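Local structure of GH5 (Bacteroidetes bacterium AC2a, 4YHE) at residues W80-D85 and G147-N152; S117-L122 and Q137-I142; I142-G147 and V194-A199. The protein probably hydrolyses beta-glucosidic bonds of cellulose, as a family 5 glycoside hydrolase built on a beta-alpha barrel. All coordinates share one frame; numbering follows the deposited sequence.

Contact 1 (W80-D85 and G147-N152)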
loop_
_atom_site.group_PDB
_atom_site.type_symbol
_atom_site.label_atom_id
_atom_site.label_comp_id
_atom_site.label_asym_id
_atom_site.label_seq_id
_atom_site.Cartn_x
_atom_site.Cartn_y
_atom_site.Cartn_z
ATOM N N TRP A 80 20.799 0.097 8.976
ATOM C CA TRP A 80 19.569 0.042 8.156
ATOM C C TRP A 80 18.360 0.381 9.006
ATOM O O TRP A 80 17.560 1.253 8.645
ATOM C CB TRP A 80 19.408 -1.329 7.522
ATOM C CG TRP A 80 18.293 -1.409 6.553
ATOM C CD1 TRP A 80 17.139 -2.130 6.687
ATOM C CD2 TRP A 80 18.231 -0.786 5.278
ATOM N NE1 TRP A 80 16.349 -1.956 5.579
ATOM C CE2 TRP A 80 16.998 -1.145 4.693
ATOM C CE3 TRP A 80 19.078 0.076 4.577
ATOM C CZ2 TRP A 80 16.608 -0.687 3.447
ATOM C CZ3 TRP A 80 18.686 0.519 3.330
ATOM C CH2 TRP A 80 17.474 0.129 2.774
ATOM N N LEU A 81 18.259 -0.275 10.168
ATOM C CA LEU A 81 17.161 -0.035 11.091
ATOM C C LEU A 81 17.167 1.430 11.581
ATOM O O LEU A 81 16.120 2.040 11.735
ATOM C CB LEU A 81 17.226 -1.022 12.261
ATOM C CG LEU A 81 16.076 -1.012 13.259
ATOM C CD1 LEU A 81 14.746 -1.171 12.547
ATOM C CD2 LEU A 81 16.249 -2.139 14.260
ATOM N N ASP A 82 18.355 2.001 11.768
ATOM C CA ASP A 82 18.525 3.426 12.116
ATOM C C ASP A 82 17.892 4.368 11.101
ATOM O O ASP A 82 17.262 5.364 11.463
ATOM C CB ASP A 82 20.030 3.808 12.219
ATOM C CG ASP A 82 20.738 3.311 13.498
ATOM O OD1 ASP A 82 20.111 2.829 14.442
ATOM O OD2 ASP A 82 21.978 3.404 13.539
ATOM N N ARG A 83 18.091 4.072 9.817
ATOM C CA ARG A 83 17.551 4.913 8.760
ATOM C C ARG A 83 16.030 4.823 8.713
ATOM O O ARG A 83 15.353 5.846 8.598
ATOM C CB ARG A 83 18.166 4.533 7.418
ATOM C CG ARG A 83 17.659 5.309 6.229
ATOM C CD ARG A 83 17.855 6.807 6.377
ATOM N NE ARG A 83 17.466 7.505 5.150
ATOM C CZ ARG A 83 17.277 8.818 5.067
ATOM N NH1 ARG A 83 17.456 9.579 6.132
ATOM N NH2 ARG A 83 16.944 9.376 3.922
ATOM N N VAL A 84 15.499 3.607 8.839
ATOM C CA VAL A 84 14.051 3.416 8.953
ATOM C C VAL A 84 13.529 4.233 10.141
ATOM O O VAL A 84 12.564 5.004 9.987
ATOM C CB VAL A 84 13.632 1.943 9.112
ATOM C CG1 VAL A 84 12.110 1.853 9.270
ATOM C CG2 VAL A 84 14.080 1.126 7.925
ATOM N N ASP A 85 14.220 4.118 11.287
ATOM C CA ASP A 85 13.895 4.892 12.506
ATOM C C ASP A 85 13.891 6.387 12.234
ATOM O O ASP A 85 12.965 7.101 12.631
ATOM C CB ASP A 85 14.925 4.546 13.611
ATOM C CG ASP A 85 14.514 4.983 15.017
ATOM O OD1 ASP A 85 13.574 5.776 15.214
ATOM O OD2 ASP A 85 15.204 4.492 15.945
ATOM N N GLY A 147 9.579 -4.165 16.190
ATOM C CA GLY A 147 8.748 -3.724 17.296
ATOM C C GLY A 147 9.580 -3.224 18.489
ATOM O O GLY A 147 9.238 -2.224 19.117
ATOM N N LYS A 148 10.665 -3.910 18.808
ATOM C CA LYS A 148 11.495 -3.468 19.943
ATOM C C LYS A 148 12.114 -2.100 19.714
ATOM O O LYS A 148 12.164 -1.301 20.634
ATOM C CB LYS A 148 12.560 -4.490 20.274
ATOM C CG LYS A 148 11.976 -5.629 21.089
ATOM C CD LYS A 148 12.980 -6.755 21.273
ATOM C CE LYS A 148 12.318 -7.977 21.896
ATOM N NZ LYS A 148 13.165 -9.163 21.618
ATOM N N ARG A 149 12.514 -1.789 18.481
ATOM C CA ARG A 149 13.039 -0.454 18.179
ATOM C C ARG A 149 11.988 0.627 18.417
ATOM O O ARG A 149 12.297 1.730 18.906
ATOM C CB ARG A 149 13.531 -0.408 16.725
ATOM C CG ARG A 149 14.271 0.846 16.362
ATOM C CD ARG A 149 15.656 0.843 17.010
ATOM N NE ARG A 149 16.369 1.894 16.374
ATOM C CZ ARG A 149 17.514 1.823 15.731
ATOM N NH1 ARG A 149 18.264 0.728 15.659
ATOM N NH2 ARG A 149 17.915 2.939 15.190
ATOM N N PHE A 150 10.737 0.317 18.073
ATOM C CA PHE A 150 9.663 1.319 18.034
ATOM C C PHE A 150 8.681 1.213 19.213
ATOM O O PHE A 150 7.593 1.783 19.196
ATOM C CB PHE A 150 8.932 1.220 16.670
ATOM C CG PHE A 150 9.803 1.586 15.496
ATOM C CD1 PHE A 150 10.256 2.877 15.348
ATOM C CD2 PHE A 150 10.188 0.632 14.554
ATOM C CE1 PHE A 150 11.073 3.226 14.303
ATOM C CE2 PHE A 150 10.999 0.975 13.500
ATOM C CZ PHE A 150 11.459 2.264 13.373
ATOM N N ALA A 151 9.103 0.517 20.255
ATOM C CA ALA A 151 8.256 0.229 21.409
ATOM C C ALA A 151 7.752 1.474 22.132
ATOM O O ALA A 151 6.690 1.433 22.758
ATOM C CB ALA A 151 9.005 -0.689 22.372
ATOM N N ASN A 152 8.462 2.597 22.004
ATOM C CA ASN A 152 8.025 3.849 22.614
ATOM C C ASN A 152 7.236 4.749 21.686
ATOM O O ASN A 152 6.840 5.851 22.077
ATOM C CB ASN A 152 9.238 4.617 23.145
ATOM C CG ASN A 152 10.032 3.822 24.172
ATOM O OD1 ASN A 152 9.486 3.010 24.941
ATOM N ND2 ASN A 152 11.330 4.054 24.193
HETATM O O HOH W 1 13.912 4.635 18.273
#

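Contact 2 (S117-L122 and Q137-I142)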
loop_
_atom_site.group_PDB
_atom_site.type_symbol
_atom_site.label_atom_id
_atom_site.label_comp_id
_atom_site.label_asym_id
_atom_site.label_seq_id
_atom_site.Cartn_x
_atom_site.Cartn_y
_atom_site.Cartn_z
ATOM N N SER A 117 17.225 -14.292 -4.075
ATOM C CA SER A 117 17.436 -13.719 -2.747
ATOM C C SER A 117 16.125 -13.473 -1.961
ATOM O O SER A 117 16.156 -12.992 -0.828
ATOM C CB SER A 117 18.194 -12.392 -2.869
ATOM O OG SER A 117 19.454 -12.547 -3.506
ATOM N N HIS A 118 14.989 -13.834 -2.539
ATOM C CA HIS A 118 13.694 -13.541 -1.902
ATOM C C HIS A 118 13.348 -14.684 -0.947
ATOM O O HIS A 118 12.766 -15.705 -1.330
ATOM C CB HIS A 118 12.616 -13.287 -2.963
ATOM C CG HIS A 118 12.904 -12.089 -3.822
ATOM N ND1 HIS A 118 12.570 -10.803 -3.449
ATOM C CD2 HIS A 118 13.530 -11.977 -5.018
ATOM C CE1 HIS A 118 12.966 -9.954 -4.382
ATOM N NE2 HIS A 118 13.545 -10.639 -5.347
ATOM N N TRP A 119 13.772 -14.506 0.299
ATOM C CA TRP A 119 13.631 -15.541 1.340
ATOM C C TRP A 119 12.163 -15.769 1.691
ATOM O O TRP A 119 11.784 -16.869 2.071
ATOM C CB TRP A 119 14.419 -15.172 2.597
ATOM C CG TRP A 119 13.974 -13.867 3.211
ATOM C CD1 TRP A 119 14.460 -12.624 2.927
ATOM C CD2 TRP A 119 12.971 -13.686 4.226
ATOM N NE1 TRP A 119 13.786 -11.666 3.682
ATOM C CE2 TRP A 119 12.871 -12.295 4.478
ATOM C CE3 TRP A 119 12.126 -14.561 4.919
ATOM C CZ2 TRP A 119 11.980 -11.763 5.399
ATOM C CZ3 TRP A 119 11.236 -14.034 5.825
ATOM C CH2 TRP A 119 11.175 -12.641 6.074
ATOM N N LEU A 120 11.342 -14.727 1.550
ATOM C CA LEU A 120 9.925 -14.816 1.847
ATOM C C LEU A 120 9.171 -15.388 0.633
ATOM O O LEU A 120 8.678 -14.659 -0.228
ATOM C CB LEU A 120 9.461 -13.413 2.247
ATOM C CG LEU A 120 8.070 -13.224 2.780
ATOM C CD1 LEU A 120 7.765 -14.198 3.911
ATOM C CD2 LEU A 120 7.934 -11.768 3.246
ATOM N N ASP A 121 9.137 -16.727 0.555
ATOM C CA ASP A 121 8.878 -17.450 -0.682
ATOM C C ASP A 121 7.630 -18.303 -0.512
ATOM O O ASP A 121 7.685 -19.363 0.091
ATOM C CB ASP A 121 10.099 -18.343 -0.985
ATOM C CG ASP A 121 10.034 -19.029 -2.336
ATOM O OD1 ASP A 121 8.938 -19.350 -2.845
ATOM O OD2 ASP A 121 11.112 -19.312 -2.885
ATOM N N LEU A 122 6.505 -17.850 -1.060
ATOM C CA LEU A 122 5.238 -18.526 -0.804
ATOM C C LEU A 122 5.137 -19.951 -1.428
ATOM O O LEU A 122 4.769 -20.879 -0.743
ATOM C CB LEU A 122 4.061 -17.642 -1.229
ATOM C CG LEU A 122 2.676 -18.267 -0.986
ATOM C CD1 LEU A 122 2.378 -18.419 0.487
ATOM C CD2 LEU A 122 1.622 -17.412 -1.658
ATOM N N GLN A 137 9.921 -18.376 11.296
ATOM C CA GLN A 137 10.922 -18.022 12.320
ATOM C C GLN A 137 11.613 -16.698 11.963
ATOM O O GLN A 137 11.802 -15.846 12.839
ATOM C CB GLN A 137 11.982 -19.132 12.454
ATOM C CG GLN A 137 11.489 -20.385 13.163
ATOM C CD GLN A 137 12.471 -21.566 13.121
ATOM O OE1 GLN A 137 13.238 -21.738 12.181
ATOM N NE2 GLN A 137 12.411 -22.406 14.142
ATOM N N GLU A 138 11.970 -16.537 10.679
ATOM C CA GLU A 138 12.595 -15.285 10.185
ATOM C C GLU A 138 11.629 -14.102 10.352
ATOM O O GLU A 138 12.013 -13.048 10.880
ATOM C CB GLU A 138 13.114 -15.447 8.748
ATOM C CG GLU A 138 13.874 -14.236 8.216
ATOM C CD GLU A 138 14.772 -14.496 7.009
ATOM O OE1 GLU A 138 14.909 -15.662 6.511
ATOM O OE2 GLU A 138 15.394 -13.497 6.559
ATOM N N LEU A 139 10.361 -14.313 9.986
ATOM C CA LEU A 139 9.319 -13.289 10.153
ATOM C C LEU A 139 9.175 -12.869 11.601
ATOM O O LEU A 139 9.084 -11.683 11.916
ATOM C CB LEU A 139 7.954 -13.783 9.596
ATOM C CG LEU A 139 7.733 -13.728 8.072
ATOM C CD1 LEU A 139 6.456 -14.453 7.701
ATOM C CD2 LEU A 139 7.680 -12.285 7.554
ATOM N N THR A 140 9.151 -13.852 12.493
ATOM C CA THR A 140 9.084 -13.579 13.908
ATOM C C THR A 140 10.298 -12.763 14.399
ATOM O O THR A 140 10.138 -11.743 15.080
ATOM C CB THR A 140 8.935 -14.892 14.720
ATOM O OG1 THR A 140 7.746 -15.592 14.293
ATOM C CG2 THR A 140 8.857 -14.604 16.185
ATOM N N MET A 141 11.508 -13.198 14.056
ATOM C CA MET A 141 12.706 -12.463 14.496
ATOM C C MET A 141 12.759 -11.026 13.954
ATOM O O MET A 141 13.169 -10.080 14.658
ATOM C CB MET A 141 13.960 -13.239 14.076
ATOM C CG MET A 141 14.116 -14.580 14.798
ATOM S SD MET A 141 14.193 -14.420 16.606
ATOM C CE MET A 141 12.516 -14.528 17.195
ATOM N N ILE A 142 12.317 -10.854 12.706
ATOM C CA ILE A 142 12.333 -9.554 12.099
ATOM C C ILE A 142 11.329 -8.628 12.755
ATOM O O ILE A 142 11.690 -7.520 13.200
ATOM C CB ILE A 142 12.127 -9.622 10.566
ATOM C CG1 ILE A 142 13.360 -10.246 9.921
ATOM C CG2 ILE A 142 11.879 -8.218 10.011
ATOM C CD1 ILE A 142 13.228 -10.430 8.431
#

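Contact 3 (I142-G147 and V194-A199)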
loop_
_atom_site.group_PDB
_atom_site.type_symbol
_atom_site.label_atom_id
_atom_site.label_comp_id
_atom_site.label_asym_id
_atom_site.label_seq_id
_atom_site.Cartn_x
_atom_site.Cartn_y
_atom_site.Cartn_z
ATOM N N ILE A 142 12.317 -10.854 12.706
ATOM C CA ILE A 142 12.333 -9.554 12.099
ATOM C C ILE A 142 11.329 -8.628 12.755
ATOM O O ILE A 142 11.690 -7.520 13.200
ATOM C CB ILE A 142 12.127 -9.622 10.566
ATOM C CG1 ILE A 142 13.360 -10.246 9.921
ATOM C CG2 ILE A 142 11.879 -8.218 10.011
ATOM C CD1 ILE A 142 13.228 -10.430 8.431
ATOM N N TRP A 143 10.081 -9.062 12.855
ATOM C CA TRP A 143 9.070 -8.227 13.473
ATOM C C TRP A 143 9.328 -7.959 14.971
ATOM O O TRP A 143 8.993 -6.892 15.484
ATOM C CB TRP A 143 7.649 -8.773 13.204
ATOM C CG TRP A 143 7.110 -8.262 11.896
ATOM C CD1 TRP A 143 6.765 -8.999 10.792
ATOM C CD2 TRP A 143 6.876 -6.898 11.551
ATOM N NE1 TRP A 143 6.296 -8.194 9.818
ATOM C CE2 TRP A 143 6.386 -6.889 10.224
ATOM C CE3 TRP A 143 7.059 -5.681 12.217
ATOM C CZ2 TRP A 143 6.083 -5.711 9.542
ATOM C CZ3 TRP A 143 6.713 -4.497 11.554
ATOM C CH2 TRP A 143 6.233 -4.522 10.218
ATOM N N LEU A 144 9.924 -8.917 15.663
ATOM C CA LEU A 144 10.319 -8.681 17.048
ATOM C C LEU A 144 11.304 -7.513 17.146
ATOM O O LEU A 144 11.138 -6.641 17.988
ATOM C CB LEU A 144 10.956 -9.934 17.633
ATOM C CG LEU A 144 10.037 -10.974 18.259
ATOM C CD1 LEU A 144 10.874 -12.182 18.681
ATOM C CD2 LEU A 144 9.289 -10.396 19.463
ATOM N N GLN A 145 12.307 -7.494 16.266
ATOM C CA GLN A 145 13.328 -6.436 16.279
ATOM C C GLN A 145 12.741 -5.094 15.933
ATOM O O GLN A 145 13.031 -4.081 16.596
ATOM C CB GLN A 145 14.462 -6.778 15.315
ATOM C CG GLN A 145 15.335 -7.912 15.800
ATOM C CD GLN A 145 16.324 -8.369 14.766
ATOM O OE1 GLN A 145 17.369 -7.736 14.567
ATOM N NE2 GLN A 145 16.020 -9.476 14.099
ATOM N N ILE A 146 11.900 -5.078 14.888
ATOM C CA ILE A 146 11.263 -3.873 14.471
ATOM C C ILE A 146 10.410 -3.322 15.589
ATOM O O ILE A 146 10.478 -2.140 15.886
ATOM C CB ILE A 146 10.400 -4.055 13.194
ATOM C CG1 ILE A 146 11.297 -4.371 12.000
ATOM C CG2 ILE A 146 9.579 -2.813 12.928
ATOM C CD1 ILE A 146 10.569 -4.862 10.763
ATOM N N GLY A 147 9.579 -4.165 16.190
ATOM C CA GLY A 147 8.748 -3.724 17.296
ATOM C C GLY A 147 9.580 -3.224 18.489
ATOM O O GLY A 147 9.238 -2.224 19.117
ATOM N N VAL A 194 1.584 -10.848 13.418
ATOM C CA VAL A 194 0.816 -10.227 14.492
ATOM C C VAL A 194 1.329 -10.725 15.879
ATOM O O VAL A 194 1.566 -9.923 16.775
ATOM C CB VAL A 194 -0.703 -10.502 14.332
ATOM C CG1 VAL A 194 -1.480 -10.049 15.561
ATOM C CG2 VAL A 194 -1.243 -9.804 13.087
ATOM N N ASP A 195 1.528 -12.026 16.022
ATOM C CA ASP A 195 2.024 -12.594 17.271
ATOM C C ASP A 195 3.344 -11.890 17.669
ATOM O O ASP A 195 3.478 -11.370 18.781
ATOM C CB ASP A 195 2.267 -14.104 17.124
ATOM C CG ASP A 195 0.962 -14.931 17.015
ATOM O OD1 ASP A 195 -0.167 -14.414 17.237
ATOM O OD2 ASP A 195 1.098 -16.115 16.680
ATOM N N ALA A 196 4.290 -11.856 16.733
ATOM C CA ALA A 196 5.607 -11.220 16.936
ATOM C C ALA A 196 5.510 -9.752 17.359
ATOM O O ALA A 196 6.186 -9.318 18.306
ATOM C CB ALA A 196 6.457 -11.346 15.688
ATOM N N ILE A 197 4.672 -8.997 16.674
ATOM C CA ILE A 197 4.493 -7.584 16.972
ATOM C C ILE A 197 3.960 -7.388 18.391
ATOM O O ILE A 197 4.480 -6.567 19.173
ATOM C CB ILE A 197 3.601 -6.912 15.922
ATOM C CG1 ILE A 197 4.350 -6.895 14.572
ATOM C CG2 ILE A 197 3.224 -5.496 16.335
ATOM C CD1 ILE A 197 3.488 -6.607 13.342
ATOM N N ARG A 198 2.944 -8.165 18.732
ATOM C CA ARG A 198 2.353 -8.109 20.067
ATOM C C ARG A 198 3.353 -8.537 21.128
ATOM O O ARG A 198 3.340 -7.958 22.194
ATOM C CB ARG A 198 1.088 -8.966 20.150
ATOM C CG ARG A 198 -0.028 -8.519 19.213
ATOM C CD ARG A 198 -0.416 -7.065 19.371
ATOM N NE ARG A 198 -1.524 -6.704 18.487
ATOM C CZ ARG A 198 -1.766 -5.483 18.005
ATOM N NH1 ARG A 198 -0.956 -4.462 18.264
ATOM N NH2 ARG A 198 -2.812 -5.284 17.214
ATOM N N ALA A 199 4.226 -9.507 20.833
ATOM C CA ALA A 199 5.283 -9.926 21.782
ATOM C C ALA A 199 6.432 -8.899 21.948
ATOM O O ALA A 199 7.276 -9.045 22.827
ATOM C CB ALA A 199 5.857 -11.283 21.388
#

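Contact 1 (W80-D85 and G147-N152)
Arg149, at the C-terminal end of helix 129-149, reaches across to Asp82 and Asp85, three residues apart on helix 78-93, and forms a salt-bridge network between two outer helices of the TIM barrel. Its CG is placed anti to the backbone N (chi1 -172°) and the chain bends at the next bond, which carries the guanidinium to both carboxylates. Asp85 is gripped side-on by two nitrogens at a single oxygen. Arg149 NE donates to Asp85 OD2 over 2.9 Å, nearly straight at 163°; Arg149 NH2 gives Asp85 OD2 a longer bond of 3.2 Å on its anti lone pair. A third donor reaches this oxygen, water 1, which gives a hydrogen to Asp85 OD2 at 2.7 Å and a weak one to Arg149 O, so OD2 is well supplied.

Asp82 meets the edge of the guanidinium through OD1. The salt bridge from Arg149 NH2 to Asp82 OD1 is modelled too short to be taken at face value, and the bond from Arg149 NH1 to Asp82 OD1 (3.1 Å, 121°) is weak, so the detailed geometry of this pairing is doubtful. Leu81 CG lies over a guanidinium face, 3.7 Å from Arg149 NH1, so the charged group has an apolar neighbour there.

Phe150 is the apolar counterpart. Its ring, backed by Leu157 and Phe159 of strand 157-160 and by Val88, has Arg149 CG above its centre; Asp85 OD1 comes obliquely to within 3.7 Å of Phe150 CE1, and Val84 CG1 stands 4.2 Å from Phe150 CZ.

Contact 2 (S117-L122 and Q137-I142)
Ile142 N donates to Glu138 O at 2.9 Å, a helical bond that holds these two residues one turn apart, and both side chains bear on the indole of Trp119. No hydrogen bond crosses between the segments, so the evidence here lies in how flat and apolar groups overlap. The Glu138 side chain runs extended over one indole face: Glu138 CG sits above the six-membered ring of Trp119, 3.7 Å from its centroid and 17° off the normal, a CH-pi contact, while the carboxylate continues over the ring fusion with Glu138 OE2 3.4 Å from Trp119 CD2. Ring and carboxylate planes are only 9° apart, so the two flat groups stack. Leu120 CB lies over the opposite face, toward its rim.

The outer rim of the indole is met by two more side chains. Leu139 CD2 approaches CH2 of Trp119 at the edge, 3.8 Å away, and Ile142 CD1 comes obliquely to 3.5 Å from Trp119 CZ2. Leu139 CD1 also touches Leu120 CD1 at 4.0 Å. Asp105 OD2 accepts from Trp119 NE1. Trp119 CG lies between the backbone N and the carbonyl carbon (chi1 60°), a setting that turns the indole onto helix 129-149. Ile68 adds packing against Trp119, Glu138 and Ile142. Strand 97-101, helix 129-149 and the parallel neighbour strand 157-160 form a beta-alpha-beta crossover of the TIM barrel, and this contact packs its beta-to-alpha loop on the helix.

Contact 3 (I142-G147 and V194-A199)
Trp143 CB and Ala196 CB meet at 3.8 Å where the helices pass close to each other; consistent with the small alanine, the segment axes come within 7.9 Å, at a crossing angle of -33°. From there the indole of Trp143 and the Ile197 side chain run alongside each other in a common direction. Ile197 CD1 sits over a face of the Trp143 ring, 4.0 Å from the centroid of the six-membered ring and 21° off its normal, a CH-pi contact, while Ile197 CG1 comes to 3.8 Å from CE3 of Trp143. Leu144 works the other flank: with CG turned anti to the carbonyl carbon (chi1 -87°), Leu144 CD2 packs 3.5 Å from Ala196 O and 4.0 Å from Ala199 CB.

On the face opposite Ile197, Ile146 CD1 lies toward the rim of the ring. Beyond the two segments, Phe159 of strand 157-160 packs on Trp143 and Ile197 alike, and Trp143 NE1 donates to Thr161 O. Replacing Trp143 by a leucine would probably leave Thr161 O without its indole donor and open a gap between Ile146 and Ile197. Ile197 also reaches Ile209 of strand 209-212, so the layer continues to the barrel wall. Since no hydrogen bond joins the two segments and their meeting side chains are all apolar, the chemistry implies that these neighbouring helices are held here by shape and hydrophobic burial, the indole N-H being satisfied separately.

All three contacts draw on helix 129-149, using successive parts of it: 137-142 in contact 2, 142-147 in contact 3 and 147-152, which runs past its end, in contact 1. Ile142 joins contacts 2 and 3, and Gly147 joins contacts 3 and 1. The centres of contacts 2 and 3 lie about 13 Å apart. Those of contacts 1 and 3 are about 11 Å apart, and those of contacts 1 and 2 about 18 Å. Along the chain contact 2 falls within the span of contact 1, whereas contacts 1 and 3 interleave. One helix packed around the eight-stranded barrel is thereby tied to helix 78-93, to the loop after strand 97-101 and to helix 181-199.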